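Local coordinates for protein phytase (Debaryomyces castellii, PDB 2GFI) that probably catalyses the stepwise removal of phosphate from phytate (inositol hexakisphosphate), beginning at the 3-position, as a 3-phytase of the histidine acid phosphatase family, at residues A[70-74]-A[370-374]; A[127-131]-A[263-267]. One frame throughout, in Å; residues are numbered along the deposited sequence.

Contact 1: A[70-74]-A[370-374]; sequences HGERY and PQGAR
H70, G71, E72 and R73, part of the RHGxRxP signature that carries the predicted nucleophile H70 of histidine acid phosphatases, lie against Q371 and G372, the corner residues of a type II beta turn running from P370 to A373. The backbone tie is G372 N to H70 O, 2.9 Å long but bent to 142° at the hydrogen. Glycine suits the third position of such a turn, where phi is positive, and here it comes within 3.8 Å of G71 CA through its N. Q371 meets three signature side chains, with OE1 at H70, NE2 over R73 and CB on E72. Its chain bends at chi2 (-78°), carrying OE1 to the edge of the imidazole, 3.0 Å from H70 CE1 and near the ring plane. The neighbouring ND1 is engaged within its own segment: it donates to G71 O at 2.7 Å in an almost straight bond lying in the ring plane, which fixes the ring's rotation and leaves H70 NE2 at the in-plane edge of the R73 guanidinium. Over one face of that guanidinium stands Q371 NE2, the two flat groups nearly perpendicular. Q371 NE2 also donates to A40 O, which is consistent with this orientation of the amide. Lower down, the aliphatic part of Q371 packs on E72, CB to CG at 3.6 Å; E72 OE2 accepts from Y43 N. Just after the turn, R374, salt-bridged to D136, grips G372 O side-on with two nitrogens, NH2 at 3.0 Å and NE at 3.1 Å.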
ATOM      1  N   HIS A  70      -6.896   1.574  27.553  1.00 20.50           N
ATOM      2  CA  HIS A  70      -6.749   0.129  27.401  1.00 19.88           C
ATOM      3  C   HIS A  70      -6.741  -0.167  25.896  1.00 20.68           C
ATOM      4  O   HIS A  70      -7.222   0.673  25.096  1.00 21.04           O
ATOM      5  CB  HIS A  70      -7.910  -0.605  28.062  1.00 19.36           C
ATOM      6  CG  HIS A  70      -9.262  -0.145  27.594  1.00 17.82           C
ATOM      7  ND1 HIS A  70      -9.811  -0.527  26.384  1.00 15.30           N
ATOM      8  CD2 HIS A  70     -10.169   0.670  28.182  1.00 16.07           C
ATOM      9  CE1 HIS A  70     -10.987   0.053  26.237  1.00 15.83           C
ATOM     10  NE2 HIS A  70     -11.245   0.760  27.331  1.00 17.65           N
ATOM     11  N   GLY A  71      -6.226  -1.335  25.490  1.00 20.41           N
ATOM     12  CA  GLY A  71      -6.330  -1.722  24.074  1.00 19.98           C
ATOM     13  C   GLY A  71      -7.739  -2.190  23.694  1.00 19.47           C
ATOM     14  O   GLY A  71      -8.653  -2.171  24.530  1.00 19.07           O
ATOM     15  N   GLU A  72      -7.890  -2.633  22.442  1.00 18.37           N
ATOM     16  CA  GLU A  72      -9.116  -3.210  21.944  1.00 18.25           C
ATOM     17  C   GLU A  72      -9.668  -4.235  22.933  1.00 18.51           C
ATOM     18  O   GLU A  72      -8.924  -4.981  23.555  1.00 19.07           O
ATOM     19  CB  GLU A  72      -8.897  -3.863  20.576  1.00 17.39           C
ATOM     20  CG  GLU A  72      -8.585  -2.890  19.434  1.00 16.51           C
ATOM     21  CD  GLU A  72      -7.101  -2.513  19.288  1.00 16.53           C
ATOM     22  OE1 GLU A  72      -6.323  -2.553  20.261  1.00 13.89           O
ATOM     23  OE2 GLU A  72      -6.691  -2.155  18.172  1.00 17.31           O
ATOM     24  N   ARG A  73     -10.979  -4.268  23.051  1.00 18.97           N
ATOM     25  CA  ARG A  73     -11.639  -5.122  23.997  1.00 19.81           C
ATOM     26  C   ARG A  73     -12.891  -5.723  23.397  1.00 20.95           C
ATOM     27  O   ARG A  73     -13.355  -5.333  22.306  1.00 21.91           O
ATOM     28  CB  ARG A  73     -11.968  -4.330  25.270  1.00 19.74           C
ATOM     29  CG  ARG A  73     -12.655  -2.975  25.024  1.00 20.22           C
ATOM     30  CD  ARG A  73     -13.483  -2.612  26.201  1.00 23.04           C
ATOM     31  NE  ARG A  73     -14.164  -1.339  26.133  1.00 26.41           N
ATOM     32  CZ  ARG A  73     -15.418  -1.214  25.723  1.00 25.37           C
ATOM     33  NH1 ARG A  73     -16.090  -2.266  25.310  1.00 26.94           N
ATOM     34  NH2 ARG A  73     -15.997  -0.043  25.712  1.00 26.89           N
ATOM     35  N   TYR A  74     -13.398  -6.730  24.106  1.00 21.51           N
ATOM     36  CA  TYR A  74     -14.740  -7.212  23.961  1.00 20.92           C
ATOM     37  C   TYR A  74     -15.687  -6.104  24.388  1.00 21.27           C
ATOM     38  O   TYR A  74     -15.275  -5.135  25.046  1.00 21.29           O
ATOM     39  CB  TYR A  74     -14.955  -8.423  24.869  1.00 20.57           C
ATOM     40  CG  TYR A  74     -14.512  -9.716  24.241  1.00 19.71           C
ATOM     41  CD1 TYR A  74     -15.421 -10.521  23.551  1.00 18.29           C
ATOM     42  CD2 TYR A  74     -13.176 -10.134  24.327  1.00 18.65           C
ATOM     43  CE1 TYR A  74     -15.005 -11.737  22.966  1.00 18.66           C
ATOM     44  CE2 TYR A  74     -12.755 -11.318  23.739  1.00 17.73           C
ATOM     45  CZ  TYR A  74     -13.666 -12.108  23.065  1.00 19.48           C
ATOM     46  OH  TYR A  74     -13.228 -13.271  22.480  1.00 21.45           O
ATOM     47  N   PRO A 370      -9.129   6.282  20.192  1.00 20.37           N
ATOM     48  CA  PRO A 370      -9.443   5.022  19.560  1.00 20.06           C
ATOM     49  C   PRO A 370      -9.119   3.985  20.612  1.00 19.69           C
ATOM     50  O   PRO A 370      -8.526   4.340  21.639  1.00 19.89           O
ATOM     51  CB  PRO A 370      -8.419   4.946  18.426  1.00 19.36           C
ATOM     52  CG  PRO A 370      -7.234   5.701  18.987  1.00 19.44           C
ATOM     53  CD  PRO A 370      -7.888   6.864  19.633  1.00 20.56           C
ATOM     54  N   GLN A 371      -9.486   2.727  20.378  1.00 19.35           N
ATOM     55  CA  GLN A 371      -9.026   1.661  21.280  1.00 18.95           C
ATOM     56  C   GLN A 371      -7.516   1.711  21.224  1.00 18.95           C
ATOM     57  O   GLN A 371      -6.953   1.906  20.138  1.00 19.91           O
ATOM     58  CB  GLN A 371      -9.527   0.316  20.822  1.00 17.54           C
ATOM     59  CG  GLN A 371     -11.023   0.170  20.866  1.00 17.21           C
ATOM     60  CD  GLN A 371     -11.552  -0.099  22.287  1.00 20.46           C
ATOM     61  OE1 GLN A 371     -10.807  -0.004  23.260  1.00 18.00           O
ATOM     62  NE2 GLN A 371     -12.837  -0.440  22.389  1.00 16.71           N
ATOM     63  N   GLY A 372      -6.857   1.595  22.378  1.00 18.16           N
ATOM     64  CA  GLY A 372      -5.413   1.621  22.405  1.00 16.82           C
ATOM     65  C   GLY A 372      -4.901   3.041  22.241  1.00 17.56           C
ATOM     66  O   GLY A 372      -3.738   3.241  21.873  1.00 18.13           O
ATOM     67  N   ALA A 373      -5.762   4.030  22.493  1.00 17.18           N
ATOM     68  CA  ALA A 373      -5.386   5.449  22.440  1.00 16.64           C
ATOM     69  C   ALA A 373      -4.099   5.752  23.208  1.00 16.97           C
ATOM     70  O   ALA A 373      -3.867   5.206  24.285  1.00 16.60           O
ATOM     71  CB  ALA A 373      -6.504   6.307  22.981  1.00 15.92           C
ATOM     72  N   ARG A 374      -3.293   6.660  22.665  1.00 16.82           N
ATOM     73  CA  ARG A 374      -2.053   7.036  23.273  1.00 16.96           C
ATOM     74  C   ARG A 374      -1.917   8.539  23.207  1.00 18.08           C
ATOM     75  O   ARG A 374      -1.923   9.140  22.135  1.00 19.44           O
ATOM     76  CB  ARG A 374      -0.862   6.313  22.599  1.00 16.59           C
ATOM     77  CG  ARG A 374      -0.833   6.395  21.067  1.00 16.39           C
ATOM     78  CD  ARG A 374      -0.179   5.227  20.389  1.00 15.23           C
ATOM     79  NE  ARG A 374      -1.015   4.055  20.557  1.00 16.50           N
ATOM     80  CZ  ARG A 374      -0.735   2.831  20.127  1.00 18.77           C
ATOM     81  NH1 ARG A 374       0.401   2.571  19.476  1.00 19.58           N
ATOM     82  NH2 ARG A 374      -1.625   1.865  20.328  1.00 18.16           N
TER

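Contact 2: A[127-131]-A[263-267]; sequences SDSIY and LNVKG
S127 reaches from a loop to the last turn of helix 249-266, its CB 4.0 Å from V265 O. With its hydroxyl anti to the backbone N (chi1 -175°), OG lies 2.8 Å from V265 O and donates to it, the donor tilted from the carbonyl plane. The same OG accepts from S129 N at 3.3 Å, closing an ST turn. Swapping S127 for alanine removes OG, and V265 O would probably lose this donor while S129 N would be left without its acceptor. S129, two residues on, repeats the pattern one residue back along the helix: OG gives a weak bond to N264 O at 2.8 Å and accepts from Y131 N in a second ST turn. Serine fits both places because its short hydroxyl can donate and accept at once. Y131 adds apolar contact, CE2 meeting L263 CD1 at 4.0 Å, with G267 O at the ring edge. Two waters complete the join, water 1 linking D128 N to V265 O and water 2 bridging N264 O and, weakly, Y131 O. N264 O and V265 O thus take donors from serines and waters, an arrangement typical of a helix C-terminus ended by a glycine of positive phi, G267.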
ATOM      1  N   SER A 127      -9.172 -14.650  21.607  1.00 22.33           N
ATOM      2  CA  SER A 127      -9.509 -14.004  20.371  1.00 23.00           C
ATOM      3  C   SER A 127      -8.570 -14.424  19.253  1.00 23.72           C
ATOM      4  O   SER A 127      -7.380 -14.623  19.492  1.00 23.99           O
ATOM      5  CB  SER A 127      -9.376 -12.500  20.568  1.00 22.85           C
ATOM      6  OG  SER A 127      -9.804 -11.818  19.416  1.00 24.14           O
ATOM      7  N   ASP A 128      -9.090 -14.541  18.030  1.00 24.45           N
ATOM      8  CA  ASP A 128      -8.228 -14.861  16.887  1.00 25.83           C
ATOM      9  C   ASP A 128      -8.014 -13.625  15.992  1.00 24.25           C
ATOM     10  O   ASP A 128      -7.576 -13.712  14.854  1.00 24.58           O
ATOM     11  CB  ASP A 128      -8.768 -16.076  16.125  1.00 27.54           C
ATOM     12  CG  ASP A 128      -9.838 -15.711  15.165  1.00 31.24           C
ATOM     13  OD1 ASP A 128     -10.393 -14.589  15.255  1.00 36.40           O
ATOM     14  OD2 ASP A 128     -10.200 -16.483  14.250  1.00 39.60           O
ATOM     15  N   SER A 129      -8.308 -12.467  16.559  1.00 22.76           N
ATOM     16  CA  SER A 129      -8.220 -11.217  15.859  1.00 21.54           C
ATOM     17  C   SER A 129      -6.806 -10.647  15.893  1.00 20.73           C
ATOM     18  O   SER A 129      -6.181 -10.555  16.938  1.00 21.49           O
ATOM     19  CB  SER A 129      -9.144 -10.221  16.519  1.00 20.62           C
ATOM     20  OG  SER A 129      -9.139  -9.044  15.778  1.00 19.56           O
ATOM     21  N   ILE A 130      -6.298 -10.245  14.741  1.00 20.01           N
ATOM     22  CA  ILE A 130      -5.034  -9.489  14.712  1.00 18.85           C
ATOM     23  C   ILE A 130      -5.146  -8.168  15.476  1.00 18.12           C
ATOM     24  O   ILE A 130      -4.139  -7.608  15.868  1.00 18.13           O
ATOM     25  CB  ILE A 130      -4.553  -9.272  13.247  1.00 17.75           C
ATOM     26  CG1 ILE A 130      -5.490  -8.309  12.501  1.00 18.42           C
ATOM     27  CG2 ILE A 130      -4.442 -10.621  12.543  1.00 16.08           C
ATOM     28  CD1 ILE A 130      -4.913  -7.795  11.231  1.00 18.27           C
ATOM     29  N   TYR A 131      -6.377  -7.679  15.655  1.00 17.50           N
ATOM     30  CA  TYR A 131      -6.635  -6.402  16.308  1.00 17.36           C
ATOM     31  C   TYR A 131      -6.701  -6.514  17.846  1.00 17.76           C
ATOM     32  O   TYR A 131      -7.157  -5.607  18.526  1.00 17.89           O
ATOM     33  CB  TYR A 131      -7.921  -5.804  15.759  1.00 16.49           C
ATOM     34  CG  TYR A 131      -7.822  -5.554  14.268  1.00 19.33           C
ATOM     35  CD1 TYR A 131      -6.883  -4.639  13.752  1.00 15.40           C
ATOM     36  CD2 TYR A 131      -8.676  -6.211  13.381  1.00 15.31           C
ATOM     37  CE1 TYR A 131      -6.801  -4.406  12.420  1.00 16.91           C
ATOM     38  CE2 TYR A 131      -8.594  -6.004  12.066  1.00 16.24           C
ATOM     39  CZ  TYR A 131      -7.660  -5.101  11.560  1.00 19.03           C
ATOM     40  OH  TYR A 131      -7.587  -4.930  10.182  1.00 17.01           O
ATOM     41  N   LEU A 263     -15.544  -6.774  14.724  1.00 17.69           N
ATOM     42  CA  LEU A 263     -14.252  -6.475  14.124  1.00 18.55           C
ATOM     43  C   LEU A 263     -13.105  -6.677  15.146  1.00 18.74           C
ATOM     44  O   LEU A 263     -12.176  -7.445  14.882  1.00 18.98           O
ATOM     45  CB  LEU A 263     -14.267  -5.044  13.546  1.00 18.29           C
ATOM     46  CG  LEU A 263     -12.978  -4.498  12.910  1.00 19.39           C
ATOM     47  CD1 LEU A 263     -12.535  -5.331  11.705  1.00 18.54           C
ATOM     48  CD2 LEU A 263     -13.266  -3.070  12.448  1.00 19.49           C
ATOM     49  N   ASN A 264     -13.198  -6.040  16.318  1.00 18.18           N
ATOM     50  CA  ASN A 264     -12.221  -6.260  17.392  1.00 18.85           C
ATOM     51  C   ASN A 264     -12.063  -7.741  17.705  1.00 18.75           C
ATOM     52  O   ASN A 264     -10.959  -8.277  17.756  1.00 19.43           O
ATOM     53  CB  ASN A 264     -12.665  -5.576  18.687  1.00 18.75           C
ATOM     54  CG  ASN A 264     -12.554  -4.109  18.631  1.00 17.86           C
ATOM     55  OD1 ASN A 264     -12.065  -3.556  17.651  1.00 19.03           O
ATOM     56  ND2 ASN A 264     -12.995  -3.446  19.689  1.00 15.89           N
ATOM     57  N   VAL A 265     -13.183  -8.411  17.887  1.00 18.59           N
ATOM     58  CA  VAL A 265     -13.143  -9.781  18.376  1.00 17.97           C
ATOM     59  C   VAL A 265     -12.720 -10.799  17.333  1.00 18.69           C
ATOM     60  O   VAL A 265     -11.926 -11.692  17.625  1.00 19.60           O
ATOM     61  CB  VAL A 265     -14.486 -10.162  19.040  1.00 17.24           C
ATOM     62  CG1 VAL A 265     -14.536 -11.682  19.311  1.00 16.18           C
ATOM     63  CG2 VAL A 265     -14.672  -9.343  20.326  1.00 14.40           C
ATOM     64  N   LYS A 266     -13.277 -10.682  16.135  1.00 19.41           N
ATOM     65  CA  LYS A 266     -13.132 -11.678  15.074  1.00 20.54           C
ATOM     66  C   LYS A 266     -12.124 -11.260  14.004  1.00 20.61           C
ATOM     67  O   LYS A 266     -11.612 -12.109  13.269  1.00 21.41           O
ATOM     68  CB  LYS A 266     -14.482 -11.897  14.382  1.00 20.29           C
ATOM     69  CG  LYS A 266     -15.620 -12.336  15.320  1.00 25.18           C
ATOM     70  CD  LYS A 266     -15.390 -13.725  15.935  1.00 30.64           C
ATOM     71  CE  LYS A 266     -15.498 -14.826  14.887  1.00 32.59           C
ATOM     72  NZ  LYS A 266     -15.546 -16.128  15.656  1.00 43.82           N
ATOM     73  N   GLY A 267     -11.871  -9.962  13.880  1.00 20.61           N
ATOM     74  CA  GLY A 267     -10.931  -9.476  12.876  1.00 21.41           C
ATOM     75  C   GLY A 267     -11.617  -9.098  11.600  1.00 21.88           C
ATOM     76  O   GLY A 267     -10.960  -8.674  10.653  1.00 23.14           O
TER
HETATM   77  O   HOH W   1     -12.102 -14.410  18.013  1.00 17.42           O
HETATM   78  O   HOH W   2      -9.628  -6.498  19.206  1.00 14.64           O

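Along the chain contact 2 is nested within the loop that contact 1 closes, and their centres lie 13 Å apart. They touch directly: N264 ND2 probably donates to R73 O at 3.2 Å, and Y74 CD1 packs on V265 CG2 at 3.5 Å. A40 O ties them further, accepting from both Q371 NE2 and N264 ND2. Contact 1 holds H70 itself, whose side chain is about 5 Å from that of D333, the predicted proton donor. The N264 side chain is about 8 Å from that of H70, and its probable bond to R73 O is consistent with a second-shell position. Both contacts also touch a second subunit, E72 packing on its Q25 and Y131 on its S22.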